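Long-range contacts in extracellular ligand-binding receptor (Desulfitobacterium hafniense, PDB 4Q6B), which binds leucine and probably serves an ABC transporter as its extracellular amino-acid-binding receptor: residues D55-E60 against H81-I86; K61-A66 against A91-Q96; A105-D110 against R121-D126; W17-L22 against L50-D55. One frame throughout, in Å; residues are numbered along the deposited sequence.

Interaction 1. Residues D55-E60 against H81-I86; sequences DEAELE and HRNSFI. With LEU (leucine), chain B.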
loop_
_atom_site.group_PDB
_atom_site.type_symbol
_atom_site.label_atom_id
_atom_site.label_comp_id
_atom_site.label_asym_id
_atom_site.label_seq_id
_atom_site.Cartn_x
_atom_site.Cartn_y
_atom_site.Cartn_z
ATOM N N ASP A 55 -2.010 7.962 -15.020
ATOM C CA ASP A 55 -3.480 7.947 -14.941
ATOM C C ASP A 55 -4.102 9.144 -14.231
ATOM O O ASP A 55 -5.332 9.238 -14.136
ATOM C CB ASP A 55 -4.027 6.616 -14.387
ATOM C CG ASP A 55 -3.757 6.409 -12.922
ATOM O OD1 ASP A 55 -3.288 7.327 -12.223
ATOM O OD2 ASP A 55 -4.019 5.283 -12.427
ATOM N N GLU A 56 -3.248 10.080 -13.796
ATOM C CA GLU A 56 -3.656 11.283 -13.083
ATOM C C GLU A 56 -4.583 11.023 -11.921
ATOM O O GLU A 56 -5.314 11.963 -11.541
ATOM C CB GLU A 56 -4.331 12.303 -14.023
ATOM C CG GLU A 56 -3.418 12.814 -15.161
ATOM C CD GLU A 56 -4.152 13.604 -16.260
ATOM O OE1 GLU A 56 -5.245 14.165 -16.010
ATOM O OE2 GLU A 56 -3.614 13.676 -17.389
ATOM N N ALA A 57 -4.562 9.813 -11.354
ATOM C CA ALA A 57 -5.536 9.446 -10.306
ATOM C C ALA A 57 -6.994 9.708 -10.720
ATOM O O ALA A 57 -7.861 10.093 -9.893
ATOM C CB ALA A 57 -5.209 10.165 -8.988
ATOM N N GLU A 58 -7.281 9.487 -12.003
ATOM C CA GLU A 58 -8.647 9.646 -12.538
ATOM C C GLU A 58 -9.153 8.333 -13.126
ATOM O O GLU A 58 -8.427 7.666 -13.862
ATOM C CB GLU A 58 -8.687 10.734 -13.612
ATOM C CG GLU A 58 -8.374 12.134 -13.037
ATOM C CD GLU A 58 -8.285 13.224 -14.098
ATOM O OE1 GLU A 58 -8.467 12.911 -15.304
ATOM O OE2 GLU A 58 -8.041 14.395 -13.721
ATOM N N LEU A 59 -10.363 7.933 -12.735
ATOM C CA LEU A 59 -10.936 6.663 -13.162
ATOM C C LEU A 59 -11.007 6.582 -14.695
ATOM O O LEU A 59 -10.614 5.562 -15.276
ATOM C CB LEU A 59 -12.361 6.496 -12.563
ATOM C CG LEU A 59 -13.099 5.232 -13.036
ATOM C CD1 LEU A 59 -12.356 4.017 -12.651
ATOM C CD2 LEU A 59 -14.509 5.213 -12.466
ATOM N N GLU A 60 -11.449 7.642 -15.346
ATOM C CA GLU A 60 -11.669 7.566 -16.821
ATOM C C GLU A 60 -10.326 7.360 -17.518
ATOM O O GLU A 60 -10.206 6.512 -18.420
ATOM C CB GLU A 60 -12.387 8.782 -17.402
ATOM C CG GLU A 60 -13.808 8.906 -16.907
ATOM C CD GLU A 60 -14.516 10.162 -17.374
ATOM O OE1 GLU A 60 -15.679 10.368 -16.943
ATOM O OE2 GLU A 60 -13.933 10.936 -18.175
ATOM N N HIS A 81 -2.813 -0.219 -10.350
ATOM C CA HIS A 81 -2.720 1.249 -10.314
ATOM C C HIS A 81 -2.489 1.635 -8.832
ATOM O O HIS A 81 -2.255 0.752 -7.982
ATOM C CB HIS A 81 -4.013 1.884 -10.863
ATOM C CG HIS A 81 -4.253 1.596 -12.321
ATOM N ND1 HIS A 81 -4.481 2.606 -13.242
ATOM C CD2 HIS A 81 -4.279 0.436 -13.026
ATOM C CE1 HIS A 81 -4.636 2.082 -14.442
ATOM N NE2 HIS A 81 -4.521 0.765 -14.342
ATOM N N ARG A 82 -2.548 2.922 -8.502
ATOM C CA ARG A 82 -2.252 3.334 -7.113
ATOM C C ARG A 82 -3.530 3.292 -6.295
ATOM O O ARG A 82 -3.609 2.606 -5.252
ATOM C CB ARG A 82 -1.729 4.767 -7.085
ATOM C CG ARG A 82 -1.270 5.216 -5.687
ATOM C CD ARG A 82 -0.700 6.653 -5.763
ATOM N NE ARG A 82 -0.182 7.179 -4.493
ATOM C CZ ARG A 82 -0.868 7.961 -3.669
ATOM N NH1 ARG A 82 -0.303 8.393 -2.546
ATOM N NH2 ARG A 82 -2.117 8.301 -3.970
ATOM N N ASN A 83 -4.564 3.954 -6.788
ATOM C CA ASN A 83 -5.774 4.116 -5.981
ATOM C C ASN A 83 -6.659 2.898 -6.151
ATOM O O ASN A 83 -6.882 2.454 -7.288
ATOM C CB ASN A 83 -6.592 5.343 -6.458
ATOM C CG ASN A 83 -5.799 6.633 -6.355
ATOM O OD1 ASN A 83 -5.020 6.945 -7.254
ATOM N ND2 ASN A 83 -5.955 7.360 -5.242
ATOM N N SER A 84 -7.186 2.363 -5.057
ATOM C CA SER A 84 -8.089 1.208 -5.211
ATOM C C SER A 84 -9.332 1.477 -6.061
ATOM O O SER A 84 -9.806 0.578 -6.767
ATOM C CB SER A 84 -8.516 0.674 -3.832
ATOM O OG SER A 84 -7.413 0.132 -3.129
ATOM N N PHE A 85 -9.884 2.697 -6.040
ATOM C CA PHE A 85 -11.082 2.933 -6.864
ATOM C C PHE A 85 -10.815 2.903 -8.365
ATOM O O PHE A 85 -11.763 2.825 -9.174
ATOM C CB PHE A 85 -11.797 4.217 -6.460
ATOM C CG PHE A 85 -11.150 5.472 -7.018
ATOM C CD1 PHE A 85 -11.616 6.028 -8.194
ATOM C CD2 PHE A 85 -10.099 6.086 -6.352
ATOM C CE1 PHE A 85 -11.049 7.186 -8.727
ATOM C CE2 PHE A 85 -9.508 7.259 -6.896
ATOM C CZ PHE A 85 -9.994 7.784 -8.079
ATOM N N ILE A 86 -9.542 2.972 -8.737
ATOM C CA ILE A 86 -9.112 2.747 -10.119
ATOM C C ILE A 86 -8.662 1.317 -10.341
ATOM O O ILE A 86 -9.095 0.675 -11.291
ATOM C CB ILE A 86 -8.013 3.771 -10.485
ATOM C CG1 ILE A 86 -8.546 5.168 -10.182
ATOM C CG2 ILE A 86 -7.529 3.592 -11.973
ATOM C CD1 ILE A 86 -7.599 6.265 -10.662
HETATM N N LEU B . -3.878 2.593 -0.296
HETATM C CA LEU B . -4.569 3.604 -1.105
HETATM C C LEU B . -5.675 2.967 -1.929
HETATM O O LEU B . -6.430 3.652 -2.608
HETATM C CB LEU B . -3.561 4.299 -2.019
HETATM C CG LEU B . -2.663 5.073 -1.047
HETATM C CD1 LEU B . -1.213 4.838 -1.350
HETATM C CD2 LEU B . -2.977 6.561 -0.969
HETATM O OXT LEU B . -5.832 1.738 -1.874
HETATM O O HOH W 1 -4.097 5.337 -9.598
HETATM O O HOH W 2 -1.917 4.302 -10.729
#
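The imidazole of His81 meets the carboxylate of Asp55 nearly edge to edge: ND1 donates to Asp55 OD2 over 2.8 Å, on the anti lone pair of that oxygen, and the two planes lie only 23° apart. Asp55 suits the spot because both its oxygens are used. OD1 closes an Asx turn with the backbone N of Ala57, while OD2 is also within bonding distance of two waters, which probably donate to it and accept from the backbone N atoms of Asn83 and Arg82. Apolar chains fill the other end. Ile86, its CD1 stretched out (chi2 -173°), lays that methyl on the peptide between Ala57 and Glu58, 3.5 Å from Ala57 C. The rim of the Phe85 ring reaches Ala57 O with CZ, and Leu59 CB lies obliquely to the same ring. The two turns precede helices 59-70 and 84-97 at the C-terminal edge of the parallel sheet; from the second, Ser84 binds the leucine carboxylate, while NE2 of His81 turns to Tyr94 within helix 84-97.

Interaction 2. Residues K61-A66 against A91-Q96; sequences KGLAIA and ASIYDQ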
loop_
_atom_site.group_PDB
_atom_site.type_symbol
_atom_site.label_atom_id
_atom_site.label_comp_id
_atom_site.label_asym_id
_atom_site.label_seq_id
_atom_site.Cartn_x
_atom_site.Cartn_y
_atom_site.Cartn_z
ATOM N N LYS A 61 -9.317 8.145 -17.123
ATOM C CA LYS A 61 -7.990 7.955 -17.706
ATOM C C LYS A 61 -7.411 6.573 -17.375
ATOM O O LYS A 61 -6.759 5.924 -18.221
ATOM C CB LYS A 61 -7.009 9.038 -17.222
ATOM C CG LYS A 61 -5.666 8.938 -17.947
ATOM C CD LYS A 61 -4.967 10.266 -18.152
ATOM C CE LYS A 61 -3.848 10.124 -19.186
ATOM N NZ LYS A 61 -2.772 11.145 -18.896
ATOM N N GLY A 62 -7.594 6.123 -16.136
ATOM C CA GLY A 62 -7.172 4.783 -15.740
ATOM C C GLY A 62 -7.730 3.622 -16.559
ATOM O O GLY A 62 -6.990 2.696 -16.928
ATOM N N LEU A 63 -9.026 3.653 -16.821
ATOM C CA LEU A 63 -9.661 2.620 -17.659
ATOM C C LEU A 63 -9.139 2.674 -19.100
ATOM O O LEU A 63 -8.972 1.640 -19.747
ATOM C CB LEU A 63 -11.193 2.753 -17.648
ATOM C CG LEU A 63 -11.781 2.576 -16.222
ATOM C CD1 LEU A 63 -13.273 2.709 -16.247
ATOM C CD2 LEU A 63 -11.418 1.197 -15.614
ATOM N N ALA A 64 -8.909 3.876 -19.624
ATOM C CA ALA A 64 -8.371 4.028 -20.990
ATOM C C ALA A 64 -6.959 3.454 -21.097
ATOM O O ALA A 64 -6.613 2.800 -22.098
ATOM C CB ALA A 64 -8.378 5.496 -21.388
ATOM N N ILE A 65 -6.137 3.716 -20.086
ATOM C CA ILE A 65 -4.784 3.177 -20.014
ATOM C C ILE A 65 -4.847 1.661 -19.932
ATOM O O ILE A 65 -4.069 0.940 -20.636
ATOM C CB ILE A 65 -4.037 3.789 -18.798
ATOM C CG1 ILE A 65 -3.666 5.254 -19.123
ATOM C CG2 ILE A 65 -2.786 2.976 -18.386
ATOM C CD1 ILE A 65 -3.154 6.075 -17.926
ATOM N N ALA A 66 -5.786 1.149 -19.123
ATOM C CA ALA A 66 -5.845 -0.315 -18.922
ATOM C C ALA A 66 -6.143 -1.005 -20.259
ATOM O O ALA A 66 -5.476 -2.010 -20.619
ATOM C CB ALA A 66 -6.936 -0.696 -17.840
ATOM N N ALA A 91 -8.739 -3.675 -13.040
ATOM C CA ALA A 91 -8.440 -5.112 -12.937
ATOM C C ALA A 91 -9.406 -5.975 -13.737
ATOM O O ALA A 91 -9.012 -7.094 -14.168
ATOM C CB ALA A 91 -8.506 -5.551 -11.463
ATOM N N SER A 92 -10.643 -5.517 -13.966
ATOM C CA SER A 92 -11.581 -6.339 -14.751
ATOM C C SER A 92 -11.087 -6.430 -16.198
ATOM O O SER A 92 -11.194 -7.476 -16.837
ATOM C CB SER A 92 -12.999 -5.752 -14.703
ATOM O OG SER A 92 -13.888 -6.559 -15.526
ATOM N N ILE A 93 -10.599 -5.310 -16.725
ATOM C CA ILE A 93 -10.054 -5.252 -18.070
ATOM C C ILE A 93 -8.795 -6.111 -18.159
ATOM O O ILE A 93 -8.618 -6.880 -19.104
ATOM C CB ILE A 93 -9.728 -3.783 -18.467
ATOM C CG1 ILE A 93 -11.028 -2.961 -18.556
ATOM C CG2 ILE A 93 -8.938 -3.727 -19.819
ATOM C CD1 ILE A 93 -10.765 -1.464 -18.802
ATOM N N TYR A 94 -7.874 -5.979 -17.202
ATOM C CA TYR A 94 -6.667 -6.797 -17.245
ATOM C C TYR A 94 -7.003 -8.269 -17.100
ATOM O O TYR A 94 -6.480 -9.090 -17.852
ATOM C CB TYR A 94 -5.752 -6.353 -16.120
ATOM C CG TYR A 94 -5.238 -4.925 -16.260
ATOM C CD1 TYR A 94 -4.489 -4.521 -17.381
ATOM C CD2 TYR A 94 -5.466 -3.993 -15.250
ATOM C CE1 TYR A 94 -4.022 -3.214 -17.508
ATOM C CE2 TYR A 94 -4.943 -2.712 -15.327
ATOM C CZ TYR A 94 -4.228 -2.324 -16.463
ATOM O OH TYR A 94 -3.766 -1.030 -16.530
ATOM N N ASP A 95 -7.925 -8.607 -16.188
ATOM C CA ASP A 95 -8.241 -10.018 -15.962
ATOM C C ASP A 95 -8.878 -10.663 -17.200
ATOM O O ASP A 95 -8.534 -11.798 -17.593
ATOM C CB ASP A 95 -9.149 -10.167 -14.742
ATOM C CG ASP A 95 -9.265 -11.616 -14.275
ATOM O OD1 ASP A 95 -8.266 -12.200 -13.847
ATOM O OD2 ASP A 95 -10.368 -12.162 -14.343
ATOM N N GLN A 96 -9.834 -9.963 -17.812
ATOM C CA GLN A 96 -10.470 -10.516 -19.001
ATOM C C GLN A 96 -9.475 -10.649 -20.161
ATOM O O GLN A 96 -9.647 -11.509 -21.039
ATOM C CB GLN A 96 -11.644 -9.623 -19.441
ATOM C CG GLN A 96 -12.920 -9.906 -18.729
ATOM C CD GLN A 96 -13.761 -10.905 -19.519
ATOM O OE1 GLN A 96 -14.466 -10.541 -20.476
ATOM N NE2 GLN A 96 -13.668 -12.177 -19.139
#
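Ala66 sits against two side chains of the neighbouring helix, Ile93 and Tyr94, and these three residues bury most of the surface in the contact. Its methyl points toward helix 91-96, and being so short it lets the phenol of Tyr94 come right up to the backbone: Tyr94 OH lies 3.2 Å from Ala66 CA, and Tyr94 CZ is 3.4 Å from Ala66 CB. The methyl meets the ring obliquely, at its hydroxyl end. The hydroxyl itself is satisfied elsewhere, by a hydrogen bond with NE2 of His81, so an aromatic residue with a polar end can be buried here at little cost.

Ile93 closes the contact from beside the ring. CG1 stands anti to the carbonyl carbon (chi1 -66°) and the chain runs on extended, which carries CD1 across to the first helix. There CD1 packs 4.0 Å from Ala66 CB and 3.7 Å from Leu63 O, with Leu63 CD2 at 4.2 Å. The branch methyl CG2 rests on the carbonyl group of Ala66, 3.9 Å from its C atom. No hydrogen bond joins the segments; they meet by van der Waals packing.

The axes of segments 61-66 and 91-96 approach to 9.5 Å, 10° from parallel; the two helices belong to successive beta-alpha-beta crossovers of the parallel sheet, in the Rossmann-like manner of periplasmic binding protein lobes.

Interaction 3. Residues A105-D110 against R121-D126; sequences ASTSPD and RNIPSD. With LEU (leucine), chain B.
Ala105 receives the end of Ile123 on its backbone, Ile123 CD1 lying 3.4 Å from Ala105 C, while its own carbonyl oxygen accepts from the amino group of the bound leucine. Ser106 offers its carbonyl oxygen to Arg121 NH2 at 2.8 Å, in the plane of the guanidinium; its hydroxyl turns elsewhere, to Arg82 O.

Thr107 works in both directions. Its N donates to leucine OXT, and OG1 accepts from the leucine amino group at 3.0 Å while donating to Asp126 OD1 at 2.6 Å. With OG1 between the backbone N and the carbonyl carbon (chi1 56°), CG2 is left to press on Ile123 CD1, a tight 3.5 Å. Asp126 N donates to Thr107 O, which fastens the start of helix 126-139 to the ligand loop. Such loops after the strands of a parallel alpha/beta lobe form the ligand cleft in periplasmic binding proteins.

Ser108 O is gripped end-on by Arg121: NH2 at 2.8 Å and NH1 at 3.0 Å both approach from one face of the carbonyl plane. Replacing Arg121 by a leucine would probably leave the carbonyls of Ser106 and Ser108 without these donors, and Asp335 without this salt-bridge partner. Pro109, a rigid residue at the start of a 3-10 turn, sets its CD 3.7 Å from Asp126 OD2.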
loop_
_atom_site.group_PDB
_atom_site.type_symbol
_atom_site.label_atom_id
_atom_site.label_comp_id
_atom_site.label_asym_id
_atom_site.label_seq_id
_atom_site.Cartn_x
_atom_site.Cartn_y
_atom_site.Cartn_z
ATOM N N ALA A 105 0.252 -0.339 -4.571
ATOM C CA ALA A 105 -0.356 0.550 -3.598
ATOM C C ALA A 105 -1.816 0.347 -3.179
ATOM O O ALA A 105 -2.230 0.884 -2.172
ATOM C CB ALA A 105 -0.122 1.991 -4.001
ATOM N N SER A 106 -2.591 -0.407 -3.951
ATOM C CA SER A 106 -4.019 -0.464 -3.685
ATOM C C SER A 106 -4.296 -1.476 -2.590
ATOM O O SER A 106 -4.101 -2.652 -2.791
ATOM C CB SER A 106 -4.795 -0.844 -4.954
ATOM O OG SER A 106 -4.665 0.136 -5.962
ATOM N N THR A 107 -4.810 -0.991 -1.462
ATOM C CA THR A 107 -4.954 -1.815 -0.265
ATOM C C THR A 107 -6.380 -2.269 0.037
ATOM O O THR A 107 -6.576 -3.053 0.973
ATOM C CB THR A 107 -4.445 -1.057 0.982
ATOM O OG1 THR A 107 -5.151 0.196 1.070
ATOM C CG2 THR A 107 -2.941 -0.807 0.880
ATOM N N SER A 108 -7.372 -1.864 -0.750
ATOM C CA SER A 108 -8.739 -2.331 -0.495
ATOM C C SER A 108 -8.878 -3.853 -0.551
ATOM O O SER A 108 -8.489 -4.498 -1.524
ATOM C CB SER A 108 -9.714 -1.748 -1.505
ATOM O OG SER A 108 -11.042 -2.300 -1.298
ATOM N N PRO A 109 -9.490 -4.428 0.487
ATOM C CA PRO A 109 -9.801 -5.866 0.454
ATOM C C PRO A 109 -10.623 -6.297 -0.766
ATOM O O PRO A 109 -10.488 -7.435 -1.234
ATOM C CB PRO A 109 -10.592 -6.067 1.749
ATOM C CG PRO A 109 -10.018 -5.019 2.700
ATOM C CD PRO A 109 -9.745 -3.809 1.803
ATOM N N ASP A 110 -11.439 -5.400 -1.312
ATOM C CA ASP A 110 -12.330 -5.745 -2.399
ATOM C C ASP A 110 -11.581 -6.102 -3.713
ATOM O O ASP A 110 -12.162 -6.725 -4.632
ATOM C CB ASP A 110 -13.290 -4.572 -2.628
ATOM C CG ASP A 110 -14.391 -4.916 -3.581
ATOM O OD1 ASP A 110 -15.164 -5.882 -3.301
ATOM O OD2 ASP A 110 -14.481 -4.242 -4.625
ATOM N N ARG A 121 -1.452 -7.888 -5.663
ATOM C CA ARG A 121 -0.783 -6.706 -5.089
ATOM C C ARG A 121 0.368 -7.215 -4.308
ATOM O O ARG A 121 0.311 -8.343 -3.845
ATOM C CB ARG A 121 -1.716 -5.932 -4.177
ATOM C CG ARG A 121 -2.444 -6.792 -3.174
ATOM C CD ARG A 121 -3.130 -5.904 -2.106
ATOM N NE ARG A 121 -4.327 -6.621 -1.654
ATOM C CZ ARG A 121 -5.547 -6.105 -1.664
ATOM N NH1 ARG A 121 -6.588 -6.861 -1.315
ATOM N NH2 ARG A 121 -5.735 -4.843 -2.034
ATOM N N ASN A 122 1.436 -6.425 -4.169
ATOM C CA ASN A 122 2.632 -6.913 -3.438
ATOM C C ASN A 122 2.792 -6.187 -2.112
ATOM O O ASN A 122 3.888 -6.079 -1.574
ATOM C CB ASN A 122 3.929 -6.855 -4.289
ATOM C CG ASN A 122 4.359 -5.437 -4.578
ATOM O OD1 ASN A 122 3.523 -4.524 -4.548
ATOM N ND2 ASN A 122 5.649 -5.228 -4.825
ATOM N N ILE A 123 1.672 -5.730 -1.552
ATOM C CA ILE A 123 1.680 -5.023 -0.272
ATOM C C ILE A 123 0.527 -5.597 0.545
ATOM O O ILE A 123 -0.403 -6.202 -0.028
ATOM C CB ILE A 123 1.505 -3.506 -0.490
ATOM C CG1 ILE A 123 0.207 -3.219 -1.276
ATOM C CG2 ILE A 123 2.716 -2.928 -1.281
ATOM C CD1 ILE A 123 -0.287 -1.879 -1.057
ATOM N N PRO A 124 0.542 -5.391 1.869
ATOM C CA PRO A 124 -0.579 -5.891 2.694
ATOM C C PRO A 124 -1.852 -5.114 2.426
ATOM O O PRO A 124 -1.813 -3.905 2.141
ATOM C CB PRO A 124 -0.134 -5.605 4.143
ATOM C CG PRO A 124 1.018 -4.608 4.014
ATOM C CD PRO A 124 1.637 -4.794 2.666
ATOM N N SER A 125 -2.993 -5.790 2.567
ATOM C CA SER A 125 -4.287 -5.132 2.394
ATOM C C SER A 125 -4.629 -4.411 3.684
ATOM O O SER A 125 -3.969 -4.614 4.724
ATOM C CB SER A 125 -5.393 -6.149 2.163
ATOM O OG SER A 125 -5.718 -6.811 3.374
ATOM N N ASP A 126 -5.661 -3.597 3.594
ATOM C CA ASP A 126 -6.198 -2.857 4.763
ATOM C C ASP A 126 -6.540 -3.770 5.918
ATOM O O ASP A 126 -6.409 -3.382 7.071
ATOM C CB ASP A 126 -7.482 -2.084 4.404
ATOM C CG ASP A 126 -7.236 -0.946 3.450
ATOM O OD1 ASP A 126 -6.107 -0.402 3.425
ATOM O OD2 ASP A 126 -8.202 -0.600 2.702
HETATM N N LEU B . -3.878 2.593 -0.296
HETATM C CA LEU B . -4.569 3.604 -1.105
HETATM C C LEU B . -5.675 2.967 -1.929
HETATM O O LEU B . -6.430 3.652 -2.608
HETATM C CB LEU B . -3.561 4.299 -2.019
HETATM C CG LEU B . -2.663 5.073 -1.047
HETATM C CD1 LEU B . -1.213 4.838 -1.350
HETATM C CD2 LEU B . -2.977 6.561 -0.969
HETATM O OXT LEU B . -5.832 1.738 -1.874
#

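Interaction 4. Residues W17-L22 against L50-D55; sequences WPFASL and LVKADD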
loop_
_atom_site.group_PDB
_atom_site.type_symbol
_atom_site.label_atom_id
_atom_site.label_comp_id
_atom_site.label_asym_id
_atom_site.label_seq_id
_atom_site.Cartn_x
_atom_site.Cartn_y
_atom_site.Cartn_z
ATOM N N TRP A 17 0.357 4.993 -13.171
ATOM C CA TRP A 17 0.571 5.658 -11.881
ATOM C C TRP A 17 0.317 7.124 -12.038
ATOM O O TRP A 17 0.398 7.618 -13.150
ATOM C CB TRP A 17 2.054 5.483 -11.442
ATOM C CG TRP A 17 2.341 5.713 -9.988
ATOM C CD1 TRP A 17 2.984 6.775 -9.451
ATOM C CD2 TRP A 17 2.060 4.806 -8.909
ATOM N NE1 TRP A 17 3.111 6.612 -8.058
ATOM C CE2 TRP A 17 2.554 5.404 -7.720
ATOM C CE3 TRP A 17 1.458 3.529 -8.845
ATOM C CZ2 TRP A 17 2.462 4.768 -6.460
ATOM C CZ3 TRP A 17 1.363 2.902 -7.603
ATOM C CH2 TRP A 17 1.856 3.526 -6.437
ATOM N N PRO A 18 -0.026 7.830 -10.949
ATOM C CA PRO A 18 -0.190 9.273 -11.108
ATOM C C PRO A 18 1.190 9.939 -11.012
ATOM O O PRO A 18 1.489 10.665 -10.048
ATOM C CB PRO A 18 -1.086 9.677 -9.932
ATOM C CG PRO A 18 -1.619 8.383 -9.376
ATOM C CD PRO A 18 -0.597 7.354 -9.670
ATOM N N PHE A 19 2.015 9.722 -12.039
ATOM C CA PHE A 19 3.420 10.118 -12.007
ATOM C C PHE A 19 3.621 11.610 -11.774
ATOM O O PHE A 19 4.444 12.026 -10.925
ATOM C CB PHE A 19 4.145 9.723 -13.307
ATOM C CG PHE A 19 4.409 8.244 -13.439
ATOM C CD1 PHE A 19 5.399 7.633 -12.654
ATOM C CD2 PHE A 19 3.694 7.472 -14.353
ATOM C CE1 PHE A 19 5.662 6.276 -12.775
ATOM C CE2 PHE A 19 3.947 6.114 -14.484
ATOM C CZ PHE A 19 4.928 5.501 -13.683
ATOM N N ALA A 20 2.899 12.431 -12.518
ATOM C CA ALA A 20 3.132 13.861 -12.419
ATOM C C ALA A 20 2.669 14.509 -11.116
ATOM O O ALA A 20 3.237 15.525 -10.680
ATOM C CB ALA A 20 2.497 14.595 -13.649
ATOM N N SER A 21 1.616 13.986 -10.507
ATOM C CA SER A 21 1.063 14.637 -9.339
ATOM C C SER A 21 1.711 14.196 -8.022
ATOM O O SER A 21 1.486 14.824 -6.980
ATOM C CB SER A 21 -0.459 14.470 -9.308
ATOM O OG SER A 21 -0.799 13.114 -9.422
ATOM N N LEU A 22 2.521 13.144 -8.059
ATOM C CA LEU A 22 3.133 12.656 -6.814
ATOM C C LEU A 22 4.650 12.699 -6.815
ATOM O O LEU A 22 5.299 12.168 -7.738
ATOM C CB LEU A 22 2.708 11.209 -6.571
ATOM C CG LEU A 22 1.219 11.005 -6.385
ATOM C CD1 LEU A 22 0.916 9.569 -6.530
ATOM C CD2 LEU A 22 0.744 11.520 -5.049
ATOM N N LEU A 50 10.352 -0.056 -19.543
ATOM C CA LEU A 50 9.033 0.226 -19.023
ATOM C C LEU A 50 8.263 1.075 -19.999
ATOM O O LEU A 50 8.839 1.880 -20.751
ATOM C CB LEU A 50 9.109 0.973 -17.679
ATOM C CG LEU A 50 9.920 0.317 -16.587
ATOM C CD1 LEU A 50 9.898 1.210 -15.308
ATOM C CD2 LEU A 50 9.319 -1.045 -16.277
ATOM N N VAL A 51 6.954 0.874 -20.030
ATOM C CA VAL A 51 6.049 1.784 -20.768
ATOM C C VAL A 51 5.204 2.485 -19.725
ATOM O O VAL A 51 4.289 1.900 -19.184
ATOM C CB VAL A 51 5.134 1.033 -21.767
ATOM C CG1 VAL A 51 4.169 2.001 -22.523
ATOM C CG2 VAL A 51 5.974 0.239 -22.801
ATOM N N LYS A 52 5.516 3.748 -19.446
ATOM C CA LYS A 52 4.862 4.442 -18.336
ATOM C C LYS A 52 3.668 5.257 -18.824
ATOM O O LYS A 52 3.763 6.050 -19.785
ATOM C CB LYS A 52 5.856 5.328 -17.563
ATOM C CG LYS A 52 6.985 4.531 -16.852
ATOM C CD LYS A 52 7.900 5.404 -15.973
ATOM C CE LYS A 52 8.903 6.154 -16.768
ATOM N NZ LYS A 52 9.922 6.676 -15.803
ATOM N N ALA A 53 2.532 5.110 -18.145
ATOM C CA ALA A 53 1.366 5.925 -18.481
ATOM C C ALA A 53 0.890 6.591 -17.196
ATOM O O ALA A 53 0.862 5.949 -16.166
ATOM C CB ALA A 53 0.253 5.032 -19.060
ATOM N N ASP A 54 0.539 7.871 -17.264
ATOM C CA ASP A 54 0.096 8.643 -16.097
ATOM C C ASP A 54 -1.421 8.638 -16.018
ATOM O O ASP A 54 -2.067 9.276 -16.849
ATOM C CB ASP A 54 0.572 10.095 -16.296
ATOM C CG ASP A 54 0.476 10.926 -15.042
ATOM O OD1 ASP A 54 -0.421 10.683 -14.204
ATOM O OD2 ASP A 54 1.261 11.894 -14.908
ATOM N N ASP A 55 -2.010 7.962 -15.020
ATOM C CA ASP A 55 -3.480 7.947 -14.941
ATOM C C ASP A 55 -4.102 9.144 -14.231
ATOM O O ASP A 55 -5.332 9.238 -14.136
ATOM C CB ASP A 55 -4.027 6.616 -14.387
ATOM C CG ASP A 55 -3.757 6.409 -12.922
ATOM O OD1 ASP A 55 -3.288 7.327 -12.223
ATOM O OD2 ASP A 55 -4.019 5.283 -12.427
HETATM O O HOH W 3 -0.543 12.587 -12.099
#
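Trp17 and Asp54 form a parallel beta bridge that is held by two backbone bonds. Trp17 N donates to Ala53 O at 3.2 Å, and Asp55 N returns a bond to Trp17 O at 3.1 Å; Asp54 CA also makes a CH contact to Trp17 O.

Polar side-chain bonds gather on Asp54, whose carboxylate suits the place by offering one oxygen to a backbone N and the other to a water. Its CG, anti to the backbone N (chi1 -166°), sets the carboxylate beside the backbone just after the inverse gamma turn centred on Pro18. OD2 accepts from Ala20 N at 2.9 Å, met from above the carboxylate plane, and OD1 takes a proton from a water that also bonds Ser21 OG. With an alanine at Asp54, Ala20 N would probably lose its acceptor and the water its place, leaving the turn freer to move.

Apolar packing joins Phe19 to the Lys52 methylenes: the side chains cross at about a right angle, the flat ring giving the long chain a surface, with Lys52 CB 3.7 Å from Phe19 CE2. Carbon also approaches oxygen where Phe19 CE2 edges to 3.5 Å from Ala53 O.

Strand 47-54 is the outermost strand here beside strand 10-17; helix 26-39 packs on Phe19 and Leu50, and helix 59-70 lies against Ala53.

How the interactions relate
Interactions 1, 2 and 4 lie on the same side of the chain's centre, whereas interaction 3 is nearer the middle, its centre about 6 Å from the centre of the chain. Asp55 belongs to both interaction 4 and interaction 1, whose centres are about 10 Å apart. From there the probable bond of His81 NE2 with Tyr94 OH, 2.9 Å, leads into interaction 2, and Lys61 NZ of interaction 2 reaches back to Glu56 OE2 at 3.1 Å. Interactions 1 and 3 share the leucine and are linked by Arg82 O with Ser106 OG, 2.8 Å, and by Ser84 OG with Ser108 N, 3.1 Å. Interaction 4 comes near the pocket through Trp17, whose side chain is about 6 Å from the ligand; interactions 2 and 3 do not touch.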